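Long-range contacts in protein phosphatase 2C (Toxoplasma gondii, PDB 3D8K), which probably removes phosphate groups from phosphoserine and phosphothreonine residues of proteins, as a manganese-dependent phosphatase of the PP2C family: residues S20-P25 with V37-L42; M71-D76 with T86-R91; S32-V37 with N315-V320; H51-G56 with I265-A270. All blocks are in the same frame, centred on the assembly; numbering follows the deposited sequence.

Contact 1. Residues S20-P25 with V37-L42; sequences SRNRRP and VVEGML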
loop_
_atom_site.group_PDB
_atom_site.type_symbol
_atom_site.label_atom_id
_atom_site.label_comp_id
_atom_site.label_asym_id
_atom_site.label_seq_id
_atom_site.Cartn_x
_atom_site.Cartn_y
_atom_site.Cartn_z
ATOM N N SER C 20 2.937 -2.451 9.385
ATOM C CA SER C 20 3.530 -1.487 10.315
ATOM C C SER C 20 4.060 -1.952 11.664
ATOM O O SER C 20 4.695 -1.172 12.367
ATOM C CB SER C 20 2.539 -0.353 10.580
ATOM O OG SER C 20 3.022 0.507 11.598
ATOM N N ARG C 21 3.812 -3.197 12.046
ATOM C CA ARG C 21 4.268 -3.628 13.351
ATOM C C ARG C 21 4.819 -5.030 13.441
ATOM O O ARG C 21 4.606 -5.860 12.565
ATOM C CB ARG C 21 3.131 -3.496 14.339
ATOM C CG ARG C 21 1.910 -2.837 13.767
ATOM C CD ARG C 21 0.709 -3.531 14.334
ATOM N NE ARG C 21 0.724 -4.933 13.951
ATOM C CZ ARG C 21 0.643 -5.339 12.691
ATOM N NH1 ARG C 21 0.532 -4.434 11.720
ATOM N NH2 ARG C 21 0.702 -6.637 12.403
ATOM N N ASN C 22 5.515 -5.280 14.542
ATOM C CA ASN C 22 6.131 -6.564 14.811
ATOM C C ASN C 22 6.659 -6.545 16.237
ATOM O O ASN C 22 6.629 -5.521 16.906
ATOM C CB ASN C 22 7.295 -6.804 13.848
ATOM C CG ASN C 22 8.263 -5.637 13.803
ATOM O OD1 ASN C 22 8.106 -4.715 12.995
ATOM N ND2 ASN C 22 9.263 -5.659 14.683
ATOM N N ARG C 23 7.130 -7.693 16.694
ATOM C CA ARG C 23 7.706 -7.848 18.015
ATOM C C ARG C 23 8.409 -9.179 17.943
ATOM O O ARG C 23 7.781 -10.190 17.688
ATOM C CB ARG C 23 6.631 -7.867 19.112
ATOM C CG ARG C 23 5.251 -8.317 18.665
ATOM C CD ARG C 23 4.426 -7.107 18.257
ATOM N NE ARG C 23 3.078 -7.422 17.792
ATOM C CZ ARG C 23 2.795 -8.163 16.722
ATOM N NH1 ARG C 23 3.767 -8.693 15.984
ATOM N NH2 ARG C 23 1.529 -8.356 16.372
ATOM N N ARG C 24 9.716 -9.195 18.146
ATOM C CA ARG C 24 10.426 -10.454 18.077
ATOM C C ARG C 24 11.120 -10.830 19.362
ATOM O O ARG C 24 12.216 -10.367 19.645
ATOM C CB ARG C 24 11.433 -10.416 16.940
ATOM C CG ARG C 24 10.761 -10.326 15.596
ATOM C CD ARG C 24 11.357 -9.227 14.765
ATOM N NE ARG C 24 10.541 -8.999 13.587
ATOM C CZ ARG C 24 10.154 -9.967 12.773
ATOM N NH1 ARG C 24 10.517 -11.218 13.021
ATOM N NH2 ARG C 24 9.403 -9.688 11.718
ATOM N N PRO C 25 10.459 -11.640 20.191
ATOM C CA PRO C 25 11.070 -12.057 21.448
ATOM C C PRO C 25 12.068 -13.184 21.213
ATOM O O PRO C 25 11.924 -13.963 20.281
ATOM C CB PRO C 25 9.867 -12.531 22.276
ATOM C CG PRO C 25 8.757 -11.682 21.786
ATOM C CD PRO C 25 8.989 -11.733 20.290
ATOM N N VAL C 37 12.535 -8.711 24.129
ATOM C CA VAL C 37 11.915 -8.211 22.919
ATOM C C VAL C 37 13.073 -7.506 22.241
ATOM O O VAL C 37 13.335 -6.331 22.516
ATOM C CB VAL C 37 10.828 -7.170 23.220
ATOM C CG1 VAL C 37 10.129 -6.774 21.929
ATOM C CG2 VAL C 37 9.839 -7.721 24.220
ATOM N N VAL C 38 13.778 -8.231 21.380
ATOM C CA VAL C 38 14.928 -7.669 20.678
ATOM C C VAL C 38 14.579 -6.444 19.851
ATOM O O VAL C 38 15.380 -5.533 19.735
ATOM C CB VAL C 38 15.567 -8.690 19.732
ATOM C CG1 VAL C 38 17.010 -8.271 19.420
ATOM C CG2 VAL C 38 15.494 -10.078 20.350
ATOM N N GLU C 39 13.377 -6.425 19.291
ATOM C CA GLU C 39 12.935 -5.303 18.482
ATOM C C GLU C 39 11.439 -5.373 18.201
ATOM O O GLU C 39 10.884 -6.453 18.013
ATOM C CB GLU C 39 13.705 -5.289 17.158
ATOM C CG GLU C 39 13.037 -4.474 16.056
ATOM C CD GLU C 39 13.818 -3.245 15.666
ATOM O OE1 GLU C 39 13.932 -2.335 16.511
ATOM O OE2 GLU C 39 14.312 -3.190 14.518
ATOM N N GLY C 40 10.803 -4.210 18.168
ATOM C CA GLY C 40 9.380 -4.118 17.896
ATOM C C GLY C 40 9.108 -2.780 17.230
ATOM O O GLY C 40 9.954 -1.876 17.300
HETATM N N MSE C 41 7.946 -2.642 16.594
HETATM C CA MSE C 41 7.578 -1.404 15.917
HETATM C C MSE C 41 6.107 -1.044 16.161
HETATM O O MSE C 41 5.203 -1.692 15.636
HETATM C CB MSE C 41 7.831 -1.550 14.417
HETATM C CG MSE C 41 7.546 -0.305 13.602
HETATM SE SE MSE C 41 7.778 -0.705 11.675
HETATM C CE MSE C 41 6.992 0.982 10.964
ATOM N N LEU C 42 5.867 -0.025 16.973
ATOM C CA LEU C 42 4.502 0.407 17.264
ATOM C C LEU C 42 3.924 0.916 15.959
ATOM O O LEU C 42 4.615 1.629 15.221
ATOM C CB LEU C 42 4.506 1.557 18.266
ATOM C CG LEU C 42 5.282 1.386 19.566
ATOM C CD1 LEU C 42 5.313 2.726 20.313
ATOM C CD2 LEU C 42 4.647 0.263 20.394
#
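The selenomethionine Met41 lays its extended side chain alongside the carbonyl oxygen of Ser20, with Met41 SE 3.2 Å from Ser20 O and CG and CE touching the same oxygen. With CG anti to the backbone N (chi1 -177°), the chain leaves on the Asn22 side of the sheet and runs out extended past Ser20 O. Next to it, the amide of Asn22 is folded back over the other strand: OD1 comes to 3.5 Å from Met41 CB, while ND2 lies 3.6 Å from Gly40 CA. Arg23 and Gly40 form an antiparallel non-hydrogen-bonded pair, their CA atoms 4.1 Å apart.

Backbone bonds hold this antiparallel hairpin together. Met41 N donates to Asn22 O, and Arg24 N to Glu39 O at 3.0 Å, the latter bond nearly in line with the carbonyl (168° at the oxygen). Beyond that bond, one extra residue on 37-42 shifts the register between the Arg23-Gly40 and Pro25-Val37 pairs. The result is a beta bulge, where Val38 N still reaches Arg24 O at 3.2 Å and Val38 CG2 rests 3.4 Å from that same oxygen.

The hairpin illustrates how an edge is built in the PP2C sandwich: strand 22-26 is outermost in its sheet, and strand 35-41 passes on to 48-55 through bonds from Val37 and Gly40. Helix 10-18 covers Asn22 and Arg24, and strands 340-346 and 349-356 of the other sheet pack against Arg24, Val38 and Glu39.

Contact 2. Residues M71-D76 with T86-R91; sequences MNYLND and TRQFER. With SO4 (sulfate ion), chain H.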
loop_
_atom_site.group_PDB
_atom_site.type_symbol
_atom_site.label_atom_id
_atom_site.label_comp_id
_atom_site.label_asym_id
_atom_site.label_seq_id
_atom_site.Cartn_x
_atom_site.Cartn_y
_atom_site.Cartn_z
HETATM N N MSE C 71 3.569 -5.105 23.554
HETATM C CA MSE C 71 3.314 -4.315 22.357
HETATM C C MSE C 71 1.807 -4.000 22.224
HETATM O O MSE C 71 1.415 -3.070 21.503
HETATM C CB MSE C 71 3.846 -5.052 21.130
HETATM C CG MSE C 71 5.363 -5.234 21.130
HETATM SE SE MSE C 71 6.341 -3.525 21.056
HETATM C CE MSE C 71 7.306 -3.775 22.737
ATOM N N ASN C 72 0.967 -4.762 22.932
ATOM C CA ASN C 72 -0.477 -4.515 22.915
ATOM C C ASN C 72 -0.709 -3.194 23.634
ATOM O O ASN C 72 -1.430 -2.324 23.153
ATOM C CB ASN C 72 -1.241 -5.607 23.672
ATOM C CG ASN C 72 -1.476 -6.852 22.841
ATOM O OD1 ASN C 72 -1.869 -7.903 23.369
ATOM N ND2 ASN C 72 -1.245 -6.744 21.537
ATOM N N TYR C 73 -0.098 -3.056 24.802
ATOM C CA TYR C 73 -0.248 -1.848 25.576
ATOM C C TYR C 73 0.511 -0.690 24.945
ATOM O O TYR C 73 -0.024 0.403 24.814
ATOM C CB TYR C 73 0.230 -2.086 27.006
ATOM C CG TYR C 73 -0.614 -3.104 27.740
ATOM C CD1 TYR C 73 -0.548 -4.462 27.410
ATOM C CD2 TYR C 73 -1.518 -2.707 28.735
ATOM C CE1 TYR C 73 -1.359 -5.395 28.048
ATOM C CE2 TYR C 73 -2.334 -3.636 29.377
ATOM C CZ TYR C 73 -2.247 -4.975 29.027
ATOM O OH TYR C 73 -3.039 -5.897 29.657
ATOM N N LEU C 74 1.754 -0.930 24.543
ATOM C CA LEU C 74 2.561 0.124 23.931
ATOM C C LEU C 74 1.876 0.842 22.756
ATOM O O LEU C 74 2.078 2.044 22.553
ATOM C CB LEU C 74 3.926 -0.440 23.516
ATOM C CG LEU C 74 5.062 -0.112 24.500
ATOM C CD1 LEU C 74 4.513 0.097 25.903
ATOM C CD2 LEU C 74 6.102 -1.217 24.476
ATOM N N ASN C 75 1.051 0.122 22.003
ATOM C CA ASN C 75 0.339 0.733 20.894
ATOM C C ASN C 75 -0.815 1.583 21.401
ATOM O O ASN C 75 -1.627 2.077 20.625
ATOM C CB ASN C 75 -0.180 -0.337 19.939
ATOM C CG ASN C 75 0.858 -0.757 18.935
ATOM O OD1 ASN C 75 1.362 0.068 18.163
ATOM N ND2 ASN C 75 1.199 -2.039 18.936
ATOM N N ASP C 76 -0.882 1.750 22.714
ATOM C CA ASP C 76 -1.928 2.549 23.321
ATOM C C ASP C 76 -1.368 3.881 23.787
ATOM O O ASP C 76 -2.121 4.779 24.168
ATOM C CB ASP C 76 -2.557 1.789 24.481
ATOM C CG ASP C 76 -3.483 0.678 24.010
ATOM O OD1 ASP C 76 -3.539 -0.394 24.669
ATOM O OD2 ASP C 76 -4.161 0.887 22.981
ATOM N N THR C 86 4.189 5.585 31.957
ATOM C CA THR C 86 3.864 5.185 33.320
ATOM C C THR C 86 2.447 4.620 33.401
ATOM O O THR C 86 2.192 3.640 34.098
ATOM C CB THR C 86 3.983 6.386 34.279
ATOM O OG1 THR C 86 5.363 6.733 34.436
ATOM C CG2 THR C 86 3.390 6.061 35.630
ATOM N N ARG C 87 1.538 5.250 32.669
ATOM C CA ARG C 87 0.135 4.859 32.650
ATOM C C ARG C 87 -0.076 3.454 32.123
ATOM O O ARG C 87 -0.920 2.715 32.619
ATOM C CB ARG C 87 -0.656 5.844 31.801
ATOM C CG ARG C 87 -2.107 5.497 31.658
ATOM C CD ARG C 87 -2.759 6.353 30.593
ATOM N NE ARG C 87 -2.852 7.749 30.997
ATOM C CZ ARG C 87 -3.622 8.182 31.983
ATOM N NH1 ARG C 87 -4.365 7.320 32.666
ATOM N NH2 ARG C 87 -3.654 9.476 32.278
ATOM N N GLN C 88 0.702 3.081 31.117
ATOM C CA GLN C 88 0.574 1.758 30.528
ATOM C C GLN C 88 1.124 0.709 31.493
ATOM O O GLN C 88 0.619 -0.419 31.563
ATOM C CB GLN C 88 1.317 1.721 29.195
ATOM C CG GLN C 88 0.533 1.072 28.071
ATOM C CD GLN C 88 -0.885 1.610 27.945
ATOM O OE1 GLN C 88 -1.112 2.820 27.930
ATOM N NE2 GLN C 88 -1.846 0.707 27.834
ATOM N N PHE C 89 2.162 1.083 32.235
ATOM C CA PHE C 89 2.742 0.165 33.202
ATOM C C PHE C 89 1.652 -0.177 34.197
ATOM O O PHE C 89 1.585 -1.298 34.690
ATOM C CB PHE C 89 3.918 0.810 33.933
ATOM C CG PHE C 89 5.248 0.499 33.330
ATOM C CD1 PHE C 89 5.598 1.005 32.078
ATOM C CD2 PHE C 89 6.151 -0.336 33.999
ATOM C CE1 PHE C 89 6.829 0.682 31.489
ATOM C CE2 PHE C 89 7.386 -0.666 33.424
ATOM C CZ PHE C 89 7.724 -0.155 32.163
ATOM N N GLU C 90 0.794 0.803 34.473
ATOM C CA GLU C 90 -0.300 0.629 35.413
ATOM C C GLU C 90 -1.224 -0.469 34.920
ATOM O O GLU C 90 -1.441 -1.472 35.602
ATOM C CB GLU C 90 -1.078 1.941 35.565
ATOM C CG GLU C 90 -2.321 1.854 36.471
ATOM C CD GLU C 90 -3.562 1.335 35.745
ATOM O OE1 GLU C 90 -4.567 1.020 36.419
ATOM O OE2 GLU C 90 -3.541 1.250 34.500
ATOM N N ARG C 91 -1.752 -0.267 33.721
ATOM C CA ARG C 91 -2.658 -1.212 33.098
ATOM C C ARG C 91 -2.061 -2.603 33.047
ATOM O O ARG C 91 -2.696 -3.570 33.453
ATOM C CB ARG C 91 -3.001 -0.749 31.684
ATOM C CG ARG C 91 -3.627 0.613 31.670
ATOM C CD ARG C 91 -4.104 1.021 30.310
ATOM N NE ARG C 91 -4.857 2.263 30.417
ATOM C CZ ARG C 91 -5.407 2.900 29.391
ATOM N NH1 ARG C 91 -5.292 2.414 28.162
ATOM N NH2 ARG C 91 -6.071 4.029 29.600
HETATM S S SO4 H . -6.587 5.376 26.045
HETATM O O1 SO4 H . -7.315 5.847 27.230
HETATM O O2 SO4 H . -6.259 6.514 25.184
HETATM O O3 SO4 H . -5.357 4.703 26.476
HETATM O O4 SO4 H . -7.418 4.441 25.277
#
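Gln88 slots against the last turn of helix 61-74, its CG 3.3 Å from Tyr73 CB and its amide carbon and nitrogen both close to Tyr73 O. A bend at chi2 (49°) turns the amide aside after CG, bringing NE2 to the edge of the Tyr73 ring, 3.5 Å from CD2. Ring and amide planes are 51° apart, so the two groups meet at a slant and do not stack. Asp76 CB lies over a face of the amide, 3.6 Å from Gln88 NE2, on the side of Tyr73 O.

Tyr73 is the second large contributor. The same ring edge that meets Gln88 continues to Arg91, whose CB sits 3.8 Å from Tyr73 CE2, and the phenol beyond it is held by a hydrogen bond to Asp95, one turn further along helix 82-97. These two consecutive helices belong to the helical layer outside the PP2C beta sandwich: Leu74 packs on Val50 and Phe111, Phe89 on Ile109 and Ala171, all from the six-stranded sheet beneath.

Arg91 uses only its root for the tyrosine. From CG to NE the chain runs extended, and the guanidinium at its end meets a sulfate ion, probably from the crystallisation liquor. Arg91 NH1 bonds to sulfate O3 at 2.8 Å, and NH2 reaches sulfate O1 at 3.2 Å in a nearly straight hydrogen bond (172° at the hydrogen), with O1 in the guanidinium plane. Arg78 and, from the second subunit, Arg156 also bond this sulfate, which thus lies between two copies of the protein.

Contact 3. Residues S32-V37 with N315-V320; sequences SDDVVV and NISTFV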
loop_
_atom_site.group_PDB
_atom_site.type_symbol
_atom_site.label_atom_id
_atom_site.label_comp_id
_atom_site.label_asym_id
_atom_site.label_seq_id
_atom_site.Cartn_x
_atom_site.Cartn_y
_atom_site.Cartn_z
ATOM N N SER C 32 16.387 -19.761 33.384
ATOM C CA SER C 32 15.775 -19.527 32.078
ATOM C C SER C 32 14.485 -18.749 32.256
ATOM O O SER C 32 13.491 -19.012 31.574
ATOM C CB SER C 32 15.469 -20.862 31.396
ATOM O OG SER C 32 14.569 -21.643 32.170
ATOM N N ASP C 33 14.521 -17.779 33.166
ATOM C CA ASP C 33 13.357 -16.966 33.505
ATOM C C ASP C 33 13.137 -15.701 32.682
ATOM O O ASP C 33 12.027 -15.179 32.649
ATOM C CB ASP C 33 13.418 -16.555 34.984
ATOM C CG ASP C 33 13.334 -17.735 35.936
ATOM O OD1 ASP C 33 13.545 -17.519 37.154
ATOM O OD2 ASP C 33 13.055 -18.865 35.474
ATOM N N ASP C 34 14.173 -15.200 32.020
ATOM C CA ASP C 34 14.023 -13.963 31.263
ATOM C C ASP C 34 13.671 -14.084 29.787
ATOM O O ASP C 34 13.987 -15.063 29.131
ATOM C CB ASP C 34 15.277 -13.092 31.434
ATOM C CG ASP C 34 16.555 -13.843 31.139
ATOM O OD1 ASP C 34 17.630 -13.362 31.563
ATOM O OD2 ASP C 34 16.485 -14.909 30.480
ATOM N N VAL C 35 13.001 -13.057 29.285
ATOM C CA VAL C 35 12.577 -12.996 27.903
ATOM C C VAL C 35 12.960 -11.619 27.374
ATOM O O VAL C 35 12.950 -10.633 28.115
ATOM C CB VAL C 35 11.054 -13.167 27.799
ATOM C CG1 VAL C 35 10.649 -13.435 26.354
ATOM C CG2 VAL C 35 10.597 -14.300 28.713
ATOM N N VAL C 36 13.311 -11.542 26.095
ATOM C CA VAL C 36 13.689 -10.253 25.536
ATOM C C VAL C 36 13.037 -9.936 24.216
ATOM O O VAL C 36 12.964 -10.780 23.326
ATOM C CB VAL C 36 15.226 -10.121 25.383
ATOM C CG1 VAL C 36 15.891 -11.383 25.893
ATOM C CG2 VAL C 36 15.601 -9.807 23.945
ATOM N N VAL C 37 12.535 -8.711 24.129
ATOM C CA VAL C 37 11.915 -8.211 22.919
ATOM C C VAL C 37 13.073 -7.506 22.241
ATOM O O VAL C 37 13.335 -6.331 22.516
ATOM C CB VAL C 37 10.828 -7.170 23.220
ATOM C CG1 VAL C 37 10.129 -6.774 21.929
ATOM C CG2 VAL C 37 9.839 -7.721 24.220
ATOM N N ASN C 315 20.303 -16.196 35.761
ATOM C CA ASN C 315 20.379 -16.407 34.319
ATOM C C ASN C 315 21.004 -15.156 33.675
ATOM O O ASN C 315 21.132 -14.115 34.327
ATOM C CB ASN C 315 18.983 -16.705 33.755
ATOM C CG ASN C 315 17.892 -15.867 34.407
ATOM O OD1 ASN C 315 16.705 -16.177 34.289
ATOM N ND2 ASN C 315 18.288 -14.795 35.090
ATOM N N ILE C 316 21.399 -15.253 32.408
ATOM C CA ILE C 316 22.052 -14.129 31.738
ATOM C C ILE C 316 21.484 -13.771 30.358
ATOM O O ILE C 316 21.322 -14.626 29.490
ATOM C CB ILE C 316 23.573 -14.418 31.582
ATOM C CG1 ILE C 316 24.190 -14.701 32.951
ATOM C CG2 ILE C 316 24.279 -13.248 30.914
ATOM C CD1 ILE C 316 25.616 -15.201 32.882
ATOM N N SER C 317 21.185 -12.495 30.158
ATOM C CA SER C 317 20.668 -12.043 28.879
ATOM C C SER C 317 21.239 -10.683 28.520
ATOM O O SER C 317 21.332 -9.792 29.358
ATOM C CB SER C 317 19.150 -11.993 28.905
ATOM O OG SER C 317 18.639 -13.305 28.991
ATOM N N THR C 318 21.617 -10.533 27.259
ATOM C CA THR C 318 22.212 -9.294 26.807
ATOM C C THR C 318 21.588 -8.746 25.532
ATOM O O THR C 318 20.987 -9.483 24.737
ATOM C CB THR C 318 23.729 -9.479 26.589
ATOM O OG1 THR C 318 23.953 -10.398 25.511
ATOM C CG2 THR C 318 24.369 -10.040 27.850
ATOM N N PHE C 319 21.739 -7.438 25.356
ATOM C CA PHE C 319 21.213 -6.750 24.195
ATOM C C PHE C 319 22.076 -5.566 23.827
ATOM O O PHE C 319 22.529 -4.813 24.684
ATOM C CB PHE C 319 19.795 -6.253 24.454
ATOM C CG PHE C 319 19.360 -5.175 23.502
ATOM C CD1 PHE C 319 18.887 -5.485 22.242
ATOM C CD2 PHE C 319 19.455 -3.834 23.860
ATOM C CE1 PHE C 319 18.521 -4.475 21.355
ATOM C CE2 PHE C 319 19.091 -2.824 22.968
ATOM C CZ PHE C 319 18.623 -3.146 21.725
ATOM N N VAL C 320 22.268 -5.386 22.531
ATOM C CA VAL C 320 23.068 -4.287 22.046
ATOM C C VAL C 320 22.483 -3.706 20.788
ATOM O O VAL C 320 22.050 -4.425 19.896
ATOM C CB VAL C 320 24.499 -4.742 21.720
ATOM C CG1 VAL C 320 25.252 -3.622 20.990
ATOM C CG2 VAL C 320 25.219 -5.116 22.992
#
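Segments 32-37 and 315-320 run in broadly the same direction on opposing sheets, with CA atoms 6.0 Å apart at Ser32 and Asn315 and 7.3 Å apart at Asp34 and Ser317, so side chains, not a beta ladder, bridge them. Asn315 reaches across to the loop before strand 35-41. Its OD1 accepts a hydrogen bond from Asp33 N at 2.9 Å; the donor lies in the plane of the amide carbonyl, at 153° to the C=O bond. Asp33 CB also borders that oxygen.

Asp34 approaches from the other direction, and its carboxylate lies stacked against the Asn315 amide. The planes are only 10° apart, with Asp34 OD1 3.8 Å from Asn315 CG. Both groups have CG set between the backbone N and the carbonyl carbon (chi1 52° for Asp34), a shared conformation that brings the flat ends past each other. Ser317 OG then donates to Asp34 OD1 at 2.8 Å, coming in from above the carboxylate plane. Val36 CG1 only loosely approaches Ser317 CB (4.5 Å), and beyond it Phe319 packs toward Met53 and His51.

Asn315 is therefore occupied at both ends of its amide, since ND2 makes a weak bond to Asp55 OD1. In PP2C relatives the metal centre lies at one end of the sandwich among acidic residues, and the gathering of Asp33, Asp34 and Asp55 is consistent with that place. Within this buried contact the Asn315 oxygen and the Ser317 hydroxyl each have a partner across the segments, and the stacked amide and the bond from Ser317 would be expected to limit rotation of the Asp34 carboxylate.

Contact 4. Residues H51-G56 with I265-A270; sequences HAMFDG and IVAGTA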
loop_
_atom_site.group_PDB
_atom_site.type_symbol
_atom_site.label_atom_id
_atom_site.label_comp_id
_atom_site.label_asym_id
_atom_site.label_seq_id
_atom_site.Cartn_x
_atom_site.Cartn_y
_atom_site.Cartn_z
ATOM N N HIS C 51 12.668 -1.932 22.386
ATOM C CA HIS C 51 13.500 -3.043 22.815
ATOM C C HIS C 51 13.114 -3.239 24.260
ATOM O O HIS C 51 13.076 -2.279 25.021
ATOM C CB HIS C 51 14.979 -2.676 22.709
ATOM C CG HIS C 51 15.367 -2.158 21.363
ATOM N ND1 HIS C 51 15.648 -2.990 20.299
ATOM C CD2 HIS C 51 15.433 -0.892 20.885
ATOM C CE1 HIS C 51 15.864 -2.256 19.222
ATOM N NE2 HIS C 51 15.740 -0.982 19.551
ATOM N N ALA C 52 12.816 -4.468 24.645
ATOM C CA ALA C 52 12.420 -4.701 26.019
ATOM C C ALA C 52 13.103 -5.896 26.648
ATOM O O ALA C 52 13.618 -6.776 25.966
ATOM C CB ALA C 52 10.914 -4.846 26.097
HETATM N N MSE C 53 13.094 -5.928 27.971
HETATM C CA MSE C 53 13.743 -7.015 28.685
HETATM C C MSE C 53 12.981 -7.364 29.957
HETATM O O MSE C 53 12.696 -6.500 30.791
HETATM C CB MSE C 53 15.160 -6.598 29.014
HETATM C CG MSE C 53 16.040 -7.743 29.299
HETATM SE SE MSE C 53 17.843 -7.136 28.985
HETATM C CE MSE C 53 18.141 -8.079 27.281
ATOM N N PHE C 54 12.649 -8.635 30.108
ATOM C CA PHE C 54 11.908 -9.065 31.273
ATOM C C PHE C 54 12.655 -10.159 32.017
ATOM O O PHE C 54 12.837 -11.256 31.516
ATOM C CB PHE C 54 10.529 -9.535 30.820
ATOM C CG PHE C 54 9.725 -8.455 30.166
ATOM C CD1 PHE C 54 9.120 -7.466 30.937
ATOM C CD2 PHE C 54 9.606 -8.393 28.779
ATOM C CE1 PHE C 54 8.407 -6.432 30.339
ATOM C CE2 PHE C 54 8.902 -7.368 28.165
ATOM C CZ PHE C 54 8.299 -6.386 28.942
ATOM N N ASP C 55 13.109 -9.843 33.217
ATOM C CA ASP C 55 13.827 -10.819 34.020
ATOM C C ASP C 55 12.938 -11.239 35.188
ATOM O O ASP C 55 12.715 -10.468 36.123
ATOM C CB ASP C 55 15.149 -10.217 34.516
ATOM C CG ASP C 55 15.969 -11.201 35.313
ATOM O OD1 ASP C 55 15.999 -12.389 34.919
ATOM O OD2 ASP C 55 16.584 -10.792 36.322
ATOM N N GLY C 56 12.436 -12.468 35.125
ATOM C CA GLY C 56 11.539 -12.954 36.162
ATOM C C GLY C 56 12.126 -13.709 37.340
ATOM O O GLY C 56 13.041 -14.517 37.179
ATOM N N ILE C 265 23.886 1.284 22.330
ATOM C CA ILE C 265 23.105 1.099 23.544
ATOM C C ILE C 265 23.308 -0.323 24.006
ATOM O O ILE C 265 23.188 -1.264 23.228
ATOM C CB ILE C 265 21.618 1.303 23.320
ATOM C CG1 ILE C 265 21.350 2.725 22.891
ATOM C CG2 ILE C 265 20.859 1.054 24.620
ATOM C CD1 ILE C 265 19.910 2.959 22.562
ATOM N N VAL C 266 23.615 -0.482 25.280
ATOM C CA VAL C 266 23.835 -1.806 25.824
ATOM C C VAL C 266 22.983 -2.080 27.051
ATOM O O VAL C 266 22.859 -1.238 27.939
ATOM C CB VAL C 266 25.303 -1.993 26.156
ATOM C CG1 VAL C 266 25.511 -3.307 26.895
ATOM C CG2 VAL C 266 26.099 -1.962 24.860
ATOM N N ALA C 267 22.393 -3.268 27.087
ATOM C CA ALA C 267 21.531 -3.658 28.189
ATOM C C ALA C 267 21.742 -5.108 28.571
ATOM O O ALA C 267 22.307 -5.892 27.815
ATOM C CB ALA C 267 20.083 -3.422 27.814
ATOM N N GLY C 268 21.299 -5.458 29.769
ATOM C CA GLY C 268 21.452 -6.822 30.228
ATOM C C GLY C 268 20.725 -7.089 31.530
ATOM O O GLY C 268 20.493 -6.183 32.338
ATOM N N THR C 269 20.354 -8.343 31.737
ATOM C CA THR C 269 19.675 -8.730 32.964
ATOM C C THR C 269 20.665 -8.580 34.126
ATOM O O THR C 269 21.875 -8.487 33.917
ATOM C CB THR C 269 19.195 -10.183 32.868
ATOM O OG1 THR C 269 20.325 -11.054 32.773
ATOM C CG2 THR C 269 18.350 -10.369 31.627
ATOM N N ALA C 270 20.156 -8.544 35.349
ATOM C CA ALA C 270 21.020 -8.402 36.514
ATOM C C ALA C 270 22.174 -9.394 36.474
ATOM O O ALA C 270 23.242 -9.134 37.011
ATOM C CB ALA C 270 20.214 -8.604 37.778
#
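Met53, a selenomethionine, crosses the interior from strand 48-55 and sets its selenium over the backbone of the facing strand, with Met53 SE 3.8 Å from Gly268 CA. The chain leaves with CG anti to the backbone N (chi1 -160°) and bends only at its last torsion. Resting there on the main chain, the selenium is also near Thr269 N at 3.9 Å and the methyl of Ala267, whose CB is 4.5 Å away. Nearer its root, Met53 CG meets the methyl CG2 of Thr269 at 4.2 Å.

Two residues on, Asp55 points the same way, and its carboxylate crosses the Thr269 side chain at about a right angle, Asp55 CG lying 4.2 Å from Thr269 CB. The hydroxyl of that threonine is engaged by Ser317 N. Asp55 OD2 lies 4.3 Å from Ala270 N, too far for a hydrogen bond, and makes a long, weak ion pair with Lys314. The Asp-Gly pair closing the strand recalls the start of the Asp-Gly-His-Gly-Gly motif, whose aspartate binds metal in PP2C relatives.

Seen in the fold, this is sheet-on-sheet packing at the heart of a beta sandwich. Strand 48-55 lies between 35-41 and 106-115, and 264-268 between 316-322 and 177-182; Val36 and Phe319 also touch Met53 in the interior, whereas Phe54 faces outward to helix 61-74.

Contacts 3 and 4 form the core, their centres about 6 Å apart, and both join the two sheets of the sandwich, the first largely through polar groups toward one end, the second mainly through apolar packing. Contact 1 works within a single sheet by backbone bonds at its edge, yet shares Val37 and strand 35-41 with contact 3 and pairs with strand 48-55 of contact 4. Contact 2 belongs to the outer helical layer: partly buried, it rests on van der Waals touches, with a sulfate bound at its rim by Arg91. It meets contact 1 through Leu74 on Leu42 and Met71 on Arg23. Chemistry thus follows depth and layer.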